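Syntaxin1 (Monosiga brevicollis, PDB 2XHE) probably acts as a SNAP receptor that pairs with other SNARE proteins in membrane fusion. Local coordinates at residues Gln62-Val67 with Thr152-Val157. Sequence-based numbering, arbitrary orientation.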
loop_
_atom_site.group_PDB
_atom_site.type_symbol
_atom_site.label_atom_id
_atom_site.label_comp_id
_atom_site.label_asym_id
_atom_site.label_seq_id
_atom_site.Cartn_x
_atom_site.Cartn_y
_atom_site.Cartn_z
ATOM N N GLN B 62 -0.213 -1.077 -29.799
ATOM C CA GLN B 62 -0.530 -0.146 -30.879
ATOM C C GLN B 62 -1.470 -0.811 -31.882
ATOM O O GLN B 62 -2.476 -0.232 -32.289
ATOM C CB GLN B 62 0.752 0.307 -31.583
ATOM C CG GLN B 62 1.005 1.816 -31.558
ATOM C CD GLN B 62 1.404 2.335 -30.178
ATOM O OE1 GLN B 62 1.900 1.585 -29.335
ATOM N NE2 GLN B 62 1.192 3.630 -29.948
ATOM N N ALA B 63 -1.131 -2.036 -32.270
ATOM C CA ALA B 63 -1.949 -2.828 -33.182
ATOM C C ALA B 63 -3.399 -2.983 -32.704
ATOM O O ALA B 63 -4.337 -2.862 -33.491
ATOM C CB ALA B 63 -1.308 -4.200 -33.401
ATOM N N ILE B 64 -3.574 -3.265 -31.419
ATOM C CA ILE B 64 -4.902 -3.422 -30.842
ATOM C C ILE B 64 -5.763 -2.178 -31.061
ATOM O O ILE B 64 -6.917 -2.276 -31.477
ATOM C CB ILE B 64 -4.825 -3.762 -29.321
ATOM C CG1 ILE B 64 -4.525 -5.249 -29.115
ATOM C CG2 ILE B 64 -6.113 -3.392 -28.607
ATOM C CD1 ILE B 64 -3.839 -5.543 -27.804
ATOM N N GLU B 65 -5.198 -1.007 -30.789
ATOM C CA GLU B 65 -5.960 0.238 -30.871
ATOM C C GLU B 65 -6.198 0.673 -32.317
ATOM O O GLU B 65 -6.847 1.686 -32.572
ATOM C CB GLU B 65 -5.284 1.354 -30.066
ATOM C CG GLU B 65 -4.983 0.985 -28.603
ATOM C CD GLU B 65 -6.222 0.585 -27.801
ATOM O OE1 GLU B 65 -7.337 1.041 -28.142
ATOM O OE2 GLU B 65 -6.077 -0.183 -26.821
ATOM N N GLN B 66 -5.678 -0.104 -33.261
ATOM C CA GLN B 66 -5.931 0.132 -34.674
ATOM C C GLN B 66 -6.995 -0.831 -35.184
ATOM O O GLN B 66 -7.799 -0.488 -36.051
ATOM C CB GLN B 66 -4.641 -0.012 -35.485
ATOM C CG GLN B 66 -3.619 1.095 -35.236
ATOM C CD GLN B 66 -2.204 0.668 -35.580
ATOM O OE1 GLN B 66 -2.000 -0.309 -36.310
ATOM N NE2 GLN B 66 -1.219 1.388 -35.045
ATOM N N VAL B 67 -6.994 -2.045 -34.646
ATOM C CA VAL B 67 -8.078 -2.980 -34.909
ATOM C C VAL B 67 -9.368 -2.382 -34.351
ATOM O O VAL B 67 -10.454 -2.649 -34.848
ATOM C CB VAL B 67 -7.813 -4.368 -34.284
ATOM C CG1 VAL B 67 -8.938 -5.323 -34.613
ATOM C CG2 VAL B 67 -6.489 -4.930 -34.778
ATOM N N THR B 152 -5.879 -8.884 -22.750
ATOM C CA THR B 152 -7.221 -8.751 -22.228
ATOM C C THR B 152 -7.865 -7.554 -22.890
ATOM O O THR B 152 -9.072 -7.538 -23.115
ATOM C CB THR B 152 -7.220 -8.605 -20.700
ATOM O OG1 THR B 152 -6.770 -9.835 -20.120
ATOM C CG2 THR B 152 -8.617 -8.298 -20.187
ATOM N N ARG B 153 -7.050 -6.555 -23.209
ATOM C CA ARG B 153 -7.549 -5.385 -23.920
ATOM C C ARG B 153 -8.010 -5.827 -25.302
ATOM O O ARG B 153 -9.071 -5.419 -25.770
ATOM C CB ARG B 153 -6.480 -4.296 -24.008
ATOM C CG ARG B 153 -6.910 -3.070 -24.791
ATOM C CD ARG B 153 -8.292 -2.588 -24.370
ATOM N NE ARG B 153 -8.726 -1.433 -25.155
ATOM C CZ ARG B 153 -9.997 -1.084 -25.346
ATOM N NH1 ARG B 153 -10.978 -1.805 -24.812
ATOM N NH2 ARG B 153 -10.289 -0.014 -26.077
ATOM N N TYR B 154 -7.215 -6.688 -25.932
ATOM C CA TYR B 154 -7.557 -7.280 -27.224
ATOM C C TYR B 154 -8.852 -8.086 -27.119
ATOM O O TYR B 154 -9.818 -7.823 -27.830
ATOM C CB TYR B 154 -6.408 -8.167 -27.707
ATOM C CG TYR B 154 -6.538 -8.701 -29.119
ATOM C CD1 TYR B 154 -6.784 -7.853 -30.191
ATOM C CD2 TYR B 154 -6.373 -10.057 -29.384
ATOM C CE1 TYR B 154 -6.887 -8.348 -31.492
ATOM C CE2 TYR B 154 -6.471 -10.562 -30.677
ATOM C CZ TYR B 154 -6.728 -9.705 -31.728
ATOM O OH TYR B 154 -6.827 -10.211 -33.011
ATOM N N ASN B 155 -8.869 -9.067 -26.224
ATOM C CA ASN B 155 -10.061 -9.876 -25.998
ATOM C C ASN B 155 -11.305 -9.013 -25.811
ATOM O O ASN B 155 -12.401 -9.391 -26.232
ATOM C CB ASN B 155 -9.858 -10.797 -24.788
ATOM C CG ASN B 155 -11.068 -11.669 -24.501
ATOM O OD1 ASN B 155 -11.995 -11.253 -23.797
ATOM N ND2 ASN B 155 -11.052 -12.899 -25.020
ATOM N N ASP B 156 -11.133 -7.849 -25.189
ATOM C CA ASP B 156 -12.266 -6.979 -24.896
ATOM C C ASP B 156 -12.782 -6.252 -26.129
ATOM O O ASP B 156 -13.991 -6.139 -26.305
ATOM C CB ASP B 156 -11.934 -5.988 -23.778
ATOM C CG ASP B 156 -12.314 -6.514 -22.398
ATOM O OD1 ASP B 156 -12.957 -7.587 -22.311
ATOM O OD2 ASP B 156 -11.975 -5.847 -21.397
ATOM N N VAL B 157 -11.875 -5.775 -26.982
ATOM C CA VAL B 157 -12.265 -5.086 -28.218
ATOM C C VAL B 157 -12.849 -6.048 -29.260
ATOM O O VAL B 157 -13.706 -5.660 -30.053
ATOM C CB VAL B 157 -11.100 -4.250 -28.821
ATOM C CG1 VAL B 157 -9.859 -5.094 -28.977
ATOM C CG2 VAL B 157 -11.499 -3.639 -30.162
#
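Ile64 carries the apolar part of this contact, packing against Tyr154, Val157 and the aliphatic part of Arg153. Ile64 CG1 lies 3.6 Å from Tyr154 CD1, approaching the ring obliquely. Ile64 CD1 continues to Tyr154 CB, 3.7 Å away. With CG1 beside the backbone N (chi1 -80°), Ile64 CG2 is anti to that N and turns to Arg153 CG at 3.9 Å and Val157 CG1 at 4.1 Å. Replacing Ile64 by alanine removes both branches and would probably leave a gap beside Tyr154 and Val157. The polar contact lies at the exposed border. Glu65 and Arg153 form a salt bridge, with a weak hydrogen bond from Arg153 NE to Glu65 OE2 at 3.4 Å and 162°. OE2 meets the guanidinium at its edge, and the two planar groups are nearly coplanar. The Glu65 and Arg153 side chains are both bent at chi2, and this brings the two charged ends together. Outside the two segments, Tyr154 also touches Met94 of helix 80-116 and Leu229 of helix 214-237. The two segments run nearly parallel, their axes 9.9 Å apart at 9°. They join helices 44-72 and 131-171, the first and third helices of the three-helix Habc bundle typical of syntaxins.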